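Local coordinates for epimerase domain-containing protein (Bacillus cereus HuA2-4, PDB 6ZLK) that catalyses the interconversion of UDP-glucuronic acid and UDP-galacturonic acid at C4 of the sugar, using NAD as cofactor, at residues I124-S127 and S128-G131; H191-I194 and K195-L198; G45-Q48 and S49-N53; G224-A227 and A228-K232. One frame throughout, in Å; residues are numbered along the deposited sequence.

Contact 1. Residues I124-S127 and S128-G131; sequences ISTS and SVYG. With UGA (uridine-5'-diphosphate-glucuronic acid), chain F.
An ST turn formed by Thr126 and Ser128 begins at the last residue of strand 120-126 of the Rossmann-fold sheet and lines the substrate pocket. Its defining bond runs from Ser128 N to Thr126 OG1, 2.9 Å long and nearly straight at 168°. Two i to i+3 bonds continue the bend as a 3-10 turn: Val129 N to Thr126 O and Tyr130 N to Ser127 O, both 3.1 Å. A chi1 of 175° puts Thr126 OG1 opposite the backbone N and 2.6 Å from O4' of the UDP-glucuronic acid, the oxygen on the carbon that is epimerised; O4' of the second bound substrate form is also hydrogen-bonded to this hydroxyl. Ser127 OG lies 2.7 Å from O'Q, and its one proton may go to either carboxylate oxygen. The carboxylate position is doubtful, because O'P crowds Thr126 OG1; the second form offers O3' to Ser127 OG instead. Thr126 also touches Tyr149 and Lys153, an arrangement consistent with the Ser/Thr-Tyr-Lys triad of short-chain dehydrogenases and their extended relatives. A water 2.9 Å from Ser127 O also lies 2.9 Å from Gly131 O, and Tyr130 brings its ring edge up, with CD2 3.4 Å from Ser127 O.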
loop_
_atom_site.group_PDB
_atom_site.type_symbol
_atom_site.label_atom_id
_atom_site.label_comp_id
_atom_site.label_asym_id
_atom_site.label_seq_id
_atom_site.Cartn_x
_atom_site.Cartn_y
_atom_site.Cartn_z
ATOM N N ILE A 124 4.329 -11.335 -8.727
ATOM C CA ILE A 124 4.117 -12.336 -7.686
ATOM C C ILE A 124 3.792 -11.648 -6.363
ATOM O O ILE A 124 4.544 -10.773 -5.920
ATOM C CB ILE A 124 5.319 -13.275 -7.585
ATOM C CG1 ILE A 124 5.201 -14.406 -8.625
ATOM C CG2 ILE A 124 5.378 -13.832 -6.190
ATOM C CD1 ILE A 124 4.916 -13.992 -9.988
ATOM N N SER A 125 2.617 -11.941 -5.854
ATOM C CA SER A 125 2.144 -11.436 -4.555
ATOM C C SER A 125 1.933 -12.600 -3.583
ATOM O O SER A 125 2.414 -13.745 -3.813
ATOM C CB SER A 125 0.924 -10.581 -4.786
ATOM O OG SER A 125 0.545 -9.955 -3.577
ATOM N N THR A 126 1.180 -12.361 -2.519
ATOM C CA THR A 126 1.156 -13.239 -1.341
ATOM C C THR A 126 -0.256 -13.352 -0.793
ATOM O O THR A 126 -1.028 -12.308 -0.787
ATOM C CB THR A 126 2.143 -12.686 -0.310
ATOM O OG1 THR A 126 1.990 -13.493 0.860
ATOM C CG2 THR A 126 1.859 -11.256 0.067
ATOM N N SER A 127 -0.549 -14.515 -0.216
ATOM C CA SER A 127 -1.730 -14.724 0.641
ATOM C C SER A 127 -1.713 -13.714 1.801
ATOM O O SER A 127 -2.795 -13.520 2.392
ATOM C CB SER A 127 -1.820 -16.113 1.170
ATOM O OG SER A 127 -0.718 -16.388 1.993
ATOM N N SER A 128 -0.560 -13.161 2.170
ATOM C CA SER A 128 -0.486 -12.195 3.297
ATOM C C SER A 128 -1.306 -10.950 3.032
ATOM O O SER A 128 -1.536 -10.221 3.993
ATOM C CB SER A 128 0.923 -11.847 3.606
ATOM O OG SER A 128 1.569 -12.993 4.131
ATOM N N VAL A 129 -1.749 -10.699 1.809
ATOM C CA VAL A 129 -2.581 -9.491 1.561
ATOM C C VAL A 129 -3.964 -9.693 2.170
ATOM O O VAL A 129 -4.618 -8.670 2.449
ATOM C CB VAL A 129 -2.700 -9.121 0.075
ATOM C CG1 VAL A 129 -1.334 -8.883 -0.582
ATOM C CG2 VAL A 129 -3.560 -10.081 -0.707
ATOM N N TYR A 130 -4.419 -10.931 2.345
ATOM C CA TYR A 130 -5.808 -11.183 2.777
ATOM C C TYR A 130 -5.985 -10.808 4.250
ATOM O O TYR A 130 -7.052 -10.235 4.576
ATOM C CB TYR A 130 -6.243 -12.610 2.557
ATOM C CG TYR A 130 -6.449 -12.955 1.109
ATOM C CD1 TYR A 130 -7.601 -12.566 0.444
ATOM C CD2 TYR A 130 -5.527 -13.701 0.399
ATOM C CE1 TYR A 130 -7.806 -12.898 -0.884
ATOM C CE2 TYR A 130 -5.720 -14.044 -0.925
ATOM C CZ TYR A 130 -6.870 -13.644 -1.575
ATOM O OH TYR A 130 -6.975 -13.981 -2.890
ATOM N N GLY A 131 -5.026 -11.163 5.102
ATOM C CA GLY A 131 -5.235 -11.063 6.557
ATOM C C GLY A 131 -6.038 -12.239 7.087
ATOM O O GLY A 131 -5.801 -13.363 6.614
HETATM C "C1'" UGA F . 5.232 -17.545 3.940
HETATM C "C2'" UGA F . 6.416 -16.753 3.408
HETATM O "O2'" UGA F . 7.345 -16.600 4.475
HETATM C "C3'" UGA F . 6.022 -15.389 2.893
HETATM O "O3'" UGA F . 7.151 -14.854 2.198
HETATM C "C4'" UGA F . 4.815 -15.450 1.973
HETATM O "O4'" UGA F . 4.398 -14.112 1.674
HETATM C "C5'" UGA F . 3.674 -16.224 2.652
HETATM O "O5'" UGA F . 4.143 -17.520 3.036
HETATM C "C6'" UGA F . 2.393 -16.430 1.826
HETATM O "O'P" UGA F . 1.987 -15.552 1.098
HETATM O "O'Q" UGA F . 1.766 -17.446 1.955
HETATM P PB UGA F . 4.174 -17.922 6.314
HETATM O O1B UGA F . 2.866 -18.459 5.916
HETATM O O2B UGA F . 4.338 -17.116 7.554
HETATM O O3B UGA F . 4.915 -17.022 5.213
HETATM O O3A UGA F . 5.174 -19.166 6.319
HETATM P PA UGA F . 6.143 -19.884 7.365
HETATM O O1A UGA F . 7.221 -18.949 7.700
HETATM O O2A UGA F . 6.453 -21.208 6.800
HETATM O O5D UGA F . 5.194 -20.045 8.659
HETATM C C5D UGA F . 4.034 -20.855 8.674
HETATM C C4D UGA F . 3.575 -20.979 10.096
HETATM O O4D UGA F . 4.621 -21.553 10.917
HETATM C C3D UGA F . 3.192 -19.656 10.766
HETATM O O3D UGA F . 1.899 -19.897 11.326
HETATM C C2D UGA F . 4.267 -19.429 11.832
HETATM O O2D UGA F . 3.682 -19.002 13.052
HETATM C C1D UGA F . 4.766 -20.838 12.125
HETATM N N1 UGA F . 6.176 -20.919 12.535
HETATM C C6 UGA F . 7.177 -20.388 11.770
HETATM C C2 UGA F . 6.439 -21.690 13.659
HETATM O O2 UGA F . 5.566 -22.167 14.374
HETATM N N3 UGA F . 7.760 -21.869 13.916
HETATM C C4 UGA F . 8.821 -21.366 13.200
HETATM O O4 UGA F . 9.957 -21.599 13.605
HETATM C C5 UGA F . 8.470 -20.559 12.060
HETATM O O HOH W 1 -3.394 -13.985 5.167
#

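Contact 2. Residues H191-I194 and K195-L198. With UGA (uridine-5'-diphosphate-glucuronic acid), chain F.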
loop_
_atom_site.group_PDB
_atom_site.type_symbol
_atom_site.label_atom_id
_atom_site.label_comp_id
_atom_site.label_asym_id
_atom_site.label_seq_id
_atom_site.Cartn_x
_atom_site.Cartn_y
_atom_site.Cartn_z
ATOM N N HIS A 191 11.787 -25.295 7.028
ATOM C CA HIS A 191 13.265 -25.286 7.008
ATOM C C HIS A 191 13.732 -25.266 8.464
ATOM O O HIS A 191 14.534 -26.133 8.881
ATOM C CB HIS A 191 13.774 -24.096 6.256
ATOM C CG HIS A 191 15.251 -24.095 6.035
ATOM N ND1 HIS A 191 15.755 -23.869 4.791
ATOM C CD2 HIS A 191 16.310 -24.227 6.874
ATOM C CE1 HIS A 191 17.091 -23.915 4.850
ATOM N NE2 HIS A 191 17.438 -24.158 6.135
ATOM N N ARG A 192 13.196 -24.349 9.273
ATOM C CA ARG A 192 13.579 -24.262 10.710
ATOM C C ARG A 192 13.275 -25.558 11.432
ATOM O O ARG A 192 14.154 -26.018 12.213
ATOM C CB ARG A 192 12.944 -23.047 11.415
ATOM C CG ARG A 192 13.443 -21.717 10.898
ATOM C CD ARG A 192 12.657 -20.499 11.381
ATOM N NE ARG A 192 12.418 -20.559 12.830
ATOM C CZ ARG A 192 13.289 -20.154 13.736
ATOM N NH1 ARG A 192 14.418 -19.577 13.347
ATOM N NH2 ARG A 192 13.039 -20.333 15.030
ATOM N N LEU A 193 12.051 -26.062 11.327
ATOM C CA LEU A 193 11.575 -27.214 12.099
ATOM C C LEU A 193 12.371 -28.445 11.709
ATOM O O LEU A 193 12.699 -29.215 12.588
ATOM C CB LEU A 193 10.081 -27.423 11.847
ATOM C CG LEU A 193 9.211 -26.329 12.443
ATOM C CD1 LEU A 193 7.778 -26.511 11.967
ATOM C CD2 LEU A 193 9.238 -26.372 13.968
ATOM N N ILE A 194 12.636 -28.640 10.416
ATOM C CA ILE A 194 13.377 -29.860 9.985
ATOM C C ILE A 194 14.810 -29.746 10.501
ATOM O O ILE A 194 15.320 -30.785 10.990
ATOM C CB ILE A 194 13.292 -30.042 8.465
ATOM C CG1 ILE A 194 11.873 -30.340 7.993
ATOM C CG2 ILE A 194 14.281 -31.110 8.018
ATOM C CD1 ILE A 194 11.652 -30.046 6.498
ATOM N N LYS A 195 15.410 -28.588 10.414
ATOM C CA LYS A 195 16.789 -28.334 10.861
ATOM C C LYS A 195 16.818 -28.637 12.363
ATOM O O LYS A 195 17.739 -29.379 12.813
ATOM C CB LYS A 195 17.244 -26.902 10.560
ATOM C CG LYS A 195 18.686 -26.591 10.941
ATOM C CD LYS A 195 19.062 -25.162 10.673
ATOM C CE LYS A 195 20.544 -24.925 10.773
ATOM N NZ LYS A 195 20.977 -25.105 12.163
ATOM N N GLN A 196 15.866 -28.098 13.141
ATOM C CA GLN A 196 15.815 -28.351 14.599
ATOM C C GLN A 196 15.647 -29.850 14.813
ATOM O O GLN A 196 16.335 -30.373 15.714
ATOM C CB GLN A 196 14.702 -27.516 15.244
ATOM C CG GLN A 196 14.986 -26.034 15.213
ATOM C CD GLN A 196 13.723 -25.197 15.331
ATOM O OE1 GLN A 196 12.608 -25.736 15.381
ATOM N NE2 GLN A 196 13.906 -23.890 15.323
ATOM N N MET A 197 14.741 -30.523 14.098
ATOM C CA MET A 197 14.496 -31.968 14.306
ATOM C C MET A 197 15.775 -32.751 14.022
ATOM O O MET A 197 16.103 -33.647 14.857
ATOM C CB MET A 197 13.377 -32.454 13.400
ATOM C CG MET A 197 12.970 -33.879 13.664
ATOM S SD MET A 197 11.417 -34.292 12.840
ATOM C CE MET A 197 10.275 -33.090 13.519
ATOM N N LEU A 198 16.532 -32.391 12.984
ATOM C CA LEU A 198 17.748 -33.151 12.592
ATOM C C LEU A 198 18.833 -32.963 13.645
ATOM O O LEU A 198 19.644 -33.907 13.848
ATOM C CB LEU A 198 18.237 -32.669 11.227
ATOM C CG LEU A 198 17.442 -33.225 10.070
ATOM C CD1 LEU A 198 17.728 -32.409 8.823
ATOM C CD2 LEU A 198 17.748 -34.691 9.870
HETATM C "C1'" UGA F . 5.232 -17.545 3.940
HETATM C "C2'" UGA F . 6.416 -16.753 3.408
HETATM O "O2'" UGA F . 7.345 -16.600 4.475
HETATM C "C3'" UGA F . 6.022 -15.389 2.893
HETATM O "O3'" UGA F . 7.151 -14.854 2.198
HETATM C "C4'" UGA F . 4.815 -15.450 1.973
HETATM O "O4'" UGA F . 4.398 -14.112 1.674
HETATM C "C5'" UGA F . 3.674 -16.224 2.652
HETATM O "O5'" UGA F . 4.143 -17.520 3.036
HETATM C "C6'" UGA F . 2.393 -16.430 1.826
HETATM O "O'P" UGA F . 1.987 -15.552 1.098
HETATM O "O'Q" UGA F . 1.766 -17.446 1.955
HETATM P PB UGA F . 4.174 -17.922 6.314
HETATM O O1B UGA F . 2.866 -18.459 5.916
HETATM O O2B UGA F . 4.338 -17.116 7.554
HETATM O O3B UGA F . 4.915 -17.022 5.213
HETATM O O3A UGA F . 5.174 -19.166 6.319
HETATM P PA UGA F . 6.143 -19.884 7.365
HETATM O O1A UGA F . 7.221 -18.949 7.700
HETATM O O2A UGA F . 6.453 -21.208 6.800
HETATM O O5D UGA F . 5.194 -20.045 8.659
HETATM C C5D UGA F . 4.034 -20.855 8.674
HETATM C C4D UGA F . 3.575 -20.979 10.096
HETATM O O4D UGA F . 4.621 -21.553 10.917
HETATM C C3D UGA F . 3.192 -19.656 10.766
HETATM O O3D UGA F . 1.899 -19.897 11.326
HETATM C C2D UGA F . 4.267 -19.429 11.832
HETATM O O2D UGA F . 3.682 -19.002 13.052
HETATM C C1D UGA F . 4.766 -20.838 12.125
HETATM N N1 UGA F . 6.176 -20.919 12.535
HETATM C C6 UGA F . 7.177 -20.388 11.770
HETATM C C2 UGA F . 6.439 -21.690 13.659
HETATM O O2 UGA F . 5.566 -22.167 14.374
HETATM N N3 UGA F . 7.760 -21.869 13.916
HETATM C C4 UGA F . 8.821 -21.366 13.200
HETATM O O4 UGA F . 9.957 -21.599 13.605
HETATM C C5 UGA F . 8.470 -20.559 12.060
#
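Arg192 and Gln196, one turn apart on helix 189-198, meet through their polar ends where the helix faces the uracil of the substrate. Among the polar contacts, NE2 of Gln196 stands over one face of the Arg192 guanidinium, 3.7 Å from NH2 of Arg192, the amide plane upright on it at 89°. Both groups are donors there, so the contact is one of packing, and each finds its bond on Thr204: Arg192 NH2 with its OG1, Gln196 OE1 with its backbone N. With NH2 held by Thr204 OG1, the guanidinium presents NE of Arg192 to O4 of the uracil at 2.8 Å. That bond is almost straight at 176°, and O4 lies at the guanidinium edge, in its plane. The bend at chi3 (47°) turns the NE edge toward O4. Arg192 thus binds the uracil carbonyl directly, and Gln196 packs behind it as a second-shell residue.

Main-chain bonds are regular i to i+4 links, such as Gln196 N to Arg192 O at 2.8 Å. The same carbonyl is closely overlaid by the glutamine, whose CG comes to 3.1 Å from Arg192 O.

Apolar contact runs along another side, where Ile194 and Leu198 lie alongside each other and point the same way, CG2 to CD1 3.8 Å.

Leu193, Gln196 and Met197 face Leu203 of strand 203-206, Ile194 and Met197 press on Leu257 of helix 250-261, and His191, Ile194 and Leu198 pack against helix 299-313.

Contact 3. Residues G45-Q48 and S49-N53; sequences GNIQ and SLELN
Ile47 and Glu51 lie one helical turn apart with their side chains running at a slant to each other, the CG2 branch of the isoleucine meeting the carboxyl end of the glutamate. CG2 of Ile47 is 3.9 Å from OE1 and 4.0 Å from CD of Glu51. The torsions account for this: CG2 of Ile47 is opposite the backbone N while CG1 takes the place beside it (chi1 -67°), leaving CG2 to face the following turn. Glu51 runs extended beyond CG and passes over the backbone carbonyl, its CG 3.3 Å from Ile47 O.

The other branch of Ile47 serves a different neighbour. Its CD1 reaches Leu50 CD1 at 4.3 Å, a loose apolar contact between residues three apart. Leu50 is also set close above the preceding turn, with CG 3.3 Å from Asn46 O.

These residues belong to helix 44-51 of the beta-alpha-beta unit formed with strands 27-31 and 56-59 in the NAD-binding Rossmann fold. Ile47 rests on Phe58 and Leu50 on Phe56 of strand 56-59, and Leu50 also touches Cys17 and Leu21 of helix 11-21. Gln48, Ser49 and Glu51 are on the solvent side.

Among the backbone bonds, Leu50 N to Asn46 O is sound at 165°, and Glu51 N to Ile47 O measures 2.9 Å. Leu52 N to Gln48 O is weak at 3.4 Å and 128°, and Asn53 N bonds to Leu50 O at 2.9 Å.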
loop_
_atom_site.group_PDB
_atom_site.type_symbol
_atom_site.label_atom_id
_atom_site.label_comp_id
_atom_site.label_asym_id
_atom_site.label_seq_id
_atom_site.Cartn_x
_atom_site.Cartn_y
_atom_site.Cartn_z
ATOM N N GLY A 45 25.496 -20.869 -5.603
ATOM C CA GLY A 45 25.580 -22.169 -6.282
ATOM C C GLY A 45 24.547 -22.273 -7.396
ATOM O O GLY A 45 24.887 -22.730 -8.483
ATOM N N ASN A 46 23.292 -22.011 -7.074
ATOM C CA ASN A 46 22.180 -22.181 -8.043
ATOM C C ASN A 46 22.445 -21.232 -9.213
ATOM O O ASN A 46 22.288 -21.666 -10.378
ATOM C CB ASN A 46 20.813 -21.880 -7.443
ATOM C CG ASN A 46 20.423 -22.738 -6.258
ATOM O OD1 ASN A 46 19.832 -22.247 -5.269
ATOM N ND2 ASN A 46 20.764 -24.012 -6.352
ATOM N N ILE A 47 22.879 -19.995 -8.923
ATOM C CA ILE A 47 23.131 -19.017 -10.009
ATOM C C ILE A 47 24.293 -19.500 -10.899
ATOM O O ILE A 47 24.147 -19.520 -12.139
ATOM C CB ILE A 47 23.332 -17.591 -9.485
ATOM C CG1 ILE A 47 22.042 -17.035 -8.878
ATOM C CG2 ILE A 47 23.883 -16.727 -10.593
ATOM C CD1 ILE A 47 20.880 -16.857 -9.829
ATOM N N GLN A 48 25.372 -20.009 -10.294
ATOM C CA GLN A 48 26.528 -20.495 -11.073
ATOM C C GLN A 48 26.065 -21.628 -11.998
ATOM O O GLN A 48 26.519 -21.676 -13.148
ATOM C CB GLN A 48 27.644 -20.883 -10.111
ATOM C CG GLN A 48 28.266 -19.653 -9.492
ATOM C CD GLN A 48 29.223 -19.930 -8.354
ATOM O OE1 GLN A 48 29.289 -21.034 -7.807
ATOM N NE2 GLN A 48 29.961 -18.901 -7.979
ATOM N N SER A 49 25.203 -22.514 -11.502
ATOM C CA SER A 49 24.697 -23.659 -12.294
ATOM C C SER A 49 23.813 -23.161 -13.457
ATOM O O SER A 49 23.987 -23.606 -14.576
ATOM C CB SER A 49 23.953 -24.636 -11.427
ATOM O OG SER A 49 23.612 -25.744 -12.236
ATOM N N LEU A 50 22.935 -22.214 -13.207
ATOM C CA LEU A 50 22.121 -21.616 -14.292
ATOM C C LEU A 50 23.018 -20.932 -15.322
ATOM O O LEU A 50 22.702 -21.041 -16.490
ATOM C CB LEU A 50 21.155 -20.633 -13.654
ATOM C CG LEU A 50 20.047 -21.254 -12.823
ATOM C CD1 LEU A 50 19.299 -20.166 -12.064
ATOM C CD2 LEU A 50 19.057 -22.004 -13.681
ATOM N N GLU A 51 24.105 -20.295 -14.891
ATOM C CA GLU A 51 24.977 -19.539 -15.812
ATOM C C GLU A 51 25.700 -20.489 -16.780
ATOM O O GLU A 51 26.163 -19.989 -17.810
ATOM C CB GLU A 51 25.975 -18.680 -15.056
ATOM C CG GLU A 51 25.327 -17.457 -14.443
ATOM C CD GLU A 51 26.336 -16.590 -13.719
ATOM O OE1 GLU A 51 27.044 -17.111 -12.794
ATOM O OE2 GLU A 51 26.438 -15.390 -14.086
ATOM N N LEU A 52 25.755 -21.795 -16.502
ATOM C CA LEU A 52 26.297 -22.759 -17.485
ATOM C C LEU A 52 25.422 -22.835 -18.734
ATOM O O LEU A 52 25.895 -23.335 -19.758
ATOM C CB LEU A 52 26.418 -24.128 -16.825
ATOM C CG LEU A 52 27.492 -24.204 -15.745
ATOM C CD1 LEU A 52 27.453 -25.581 -15.080
ATOM C CD2 LEU A 52 28.871 -23.879 -16.302
ATOM N N ASN A 53 24.146 -22.456 -18.630
ATOM C CA ASN A 53 23.178 -22.571 -19.719
ATOM C C ASN A 53 23.347 -21.362 -20.649
ATOM O O ASN A 53 23.334 -20.233 -20.149
ATOM C CB ASN A 53 21.752 -22.688 -19.203
ATOM C CG ASN A 53 20.764 -23.094 -20.273
ATOM O OD1 ASN A 53 20.656 -22.413 -21.286
ATOM N ND2 ASN A 53 19.979 -24.120 -19.994
#

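Contact 4. Residues G224-A227 and A228-K232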
loop_
_atom_site.group_PDB
_atom_site.type_symbol
_atom_site.label_atom_id
_atom_site.label_comp_id
_atom_site.label_asym_id
_atom_site.label_seq_id
_atom_site.Cartn_x
_atom_site.Cartn_y
_atom_site.Cartn_z
ATOM N N GLY A 224 2.075 -23.685 -11.788
ATOM C CA GLY A 224 1.082 -22.608 -11.942
ATOM C C GLY A 224 1.688 -21.358 -12.537
ATOM O O GLY A 224 1.080 -20.640 -13.386
ATOM N N THR A 225 2.901 -21.045 -12.097
ATOM C CA THR A 225 3.571 -19.810 -12.504
ATOM C C THR A 225 3.902 -19.871 -14.009
ATOM O O THR A 225 3.697 -18.853 -14.717
ATOM C CB THR A 225 4.763 -19.589 -11.572
ATOM O OG1 THR A 225 4.348 -19.508 -10.204
ATOM C CG2 THR A 225 5.541 -18.367 -11.974
ATOM N N VAL A 226 4.459 -20.977 -14.487
ATOM C CA VAL A 226 4.733 -21.183 -15.919
ATOM C C VAL A 226 3.401 -21.182 -16.682
ATOM O O VAL A 226 3.388 -20.632 -17.764
ATOM C CB VAL A 226 5.556 -22.465 -16.086
ATOM C CG1 VAL A 226 5.670 -22.839 -17.536
ATOM C CG2 VAL A 226 6.931 -22.273 -15.463
ATOM N N ALA A 227 2.342 -21.734 -16.121
ATOM C CA ALA A 227 1.033 -21.752 -16.804
ATOM C C ALA A 227 0.549 -20.317 -17.035
ATOM O O ALA A 227 -0.143 -20.095 -18.047
ATOM C CB ALA A 227 0.011 -22.545 -16.061
ATOM N N ALA A 228 0.860 -19.371 -16.161
ATOM C CA ALA A 228 0.493 -17.951 -16.380
ATOM C C ALA A 228 1.105 -17.428 -17.683
ATOM O O ALA A 228 0.499 -16.531 -18.324
ATOM C CB ALA A 228 0.885 -17.092 -15.193
ATOM N N LEU A 229 2.310 -17.844 -18.044
ATOM C CA LEU A 229 2.929 -17.474 -19.310
ATOM C C LEU A 229 2.268 -18.256 -20.438
ATOM O O LEU A 229 1.950 -17.606 -21.477
ATOM C CB LEU A 229 4.411 -17.797 -19.223
ATOM C CG LEU A 229 5.227 -17.542 -20.480
ATOM C CD1 LEU A 229 4.943 -16.147 -21.010
ATOM C CD2 LEU A 229 6.700 -17.725 -20.197
ATOM N N GLU A 230 2.064 -19.564 -20.263
ATOM C CA GLU A 230 1.740 -20.468 -21.395
ATOM C C GLU A 230 0.245 -20.656 -21.652
ATOM O O GLU A 230 -0.094 -21.197 -22.737
ATOM C CB GLU A 230 2.364 -21.833 -21.176
ATOM C CG GLU A 230 3.854 -21.719 -21.145
ATOM C CD GLU A 230 4.628 -23.013 -20.993
ATOM O OE1 GLU A 230 4.048 -24.030 -20.604
ATOM O OE2 GLU A 230 5.868 -22.973 -21.235
ATOM N N THR A 231 -0.623 -20.172 -20.787
ATOM C CA THR A 231 -2.074 -20.412 -20.978
ATOM C C THR A 231 -2.506 -19.755 -22.295
ATOM O O THR A 231 -1.999 -18.648 -22.646
ATOM C CB THR A 231 -2.900 -19.867 -19.806
ATOM O OG1 THR A 231 -4.272 -20.165 -20.105
ATOM C CG2 THR A 231 -2.783 -18.377 -19.616
ATOM N N LYS A 232 -3.517 -20.344 -22.918
ATOM C CA LYS A 232 -4.169 -19.751 -24.112
ATOM C C LYS A 232 -5.247 -18.741 -23.712
ATOM O O LYS A 232 -5.667 -17.954 -24.601
ATOM C CB LYS A 232 -4.730 -20.887 -24.974
ATOM C CG LYS A 232 -3.647 -21.738 -25.635
ATOM C CD LYS A 232 -2.517 -20.879 -26.190
ATOM C CE LYS A 232 -1.536 -21.625 -27.076
ATOM N NZ LYS A 232 -0.360 -20.779 -27.382
#
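Val226 and Glu230 make a one-turn contact near the C-terminal end of helix 218-230, which flanks the Rossmann sheet beside helix 11-21. Their side chains run alongside each other in the same direction. With CG1 of Val226 opposite its backbone N (chi1 171°), this methyl sits against the glutamate carboxylate, 3.6 Å from CD and 3.7 Å from both OE1 and OE2 of Glu230. The near-equal distances place the methyl close to CD rather than over one oxygen. Glu230 OE2 is itself hydrogen-bonded to Tyr26 OH, which should help fix the carboxylate.

The backbone shows a helix with mixed bonding. Glu230 N to Val226 O is a good i to i+4 bond at 3.0 Å, but the same oxygen also receives a weak bond from Leu229 N at 127°. Ala228 N is likewise shared, between Gly224 O at 3.1 Å and, weakly, Thr225 O. Between Thr225 O and Leu229 N the gap opens to 3.7 Å; that carbonyl has a partner beyond the helix in Tyr79 OH. Thr231 N closes the last turn on Ala227 O at 2.8 Å, and with a psi of 150° Thr231 then leaves helical geometry.

Lys120 NZ, at the start of strand 120-126, bonds to the carbonyls of Ala228 and Leu229. Val226 packs on Leu16 and Leu20 of helix 11-21, Leu229 on strand 77-80, and Ala227 and Thr231 on Leu291 of helix 285-291.

In the fold
From the N terminus the order is contact 3, contact 1, contact 2, contact 4. Each closes only a short turn within one continuous run, and they follow in series: none encloses or crosses another. Contacts 3 and 1 lie on opposite sides of the chain's centre, their own centres about 30 Å apart. Contacts 1 and 2 touch the same UDP-glucuronic acid from its two ends, sugar and uracil, with about 15 Å between their nearest atoms. Contact 4 comes within about 5 Å of contact 1, nearest atoms, without touching it. Helix 11-21 meets both contacts 3 and 4. Contact 2 lies across the chain's centre from contact 4, on the helix that meets strand 203-206 and helices 250-261 and 299-313.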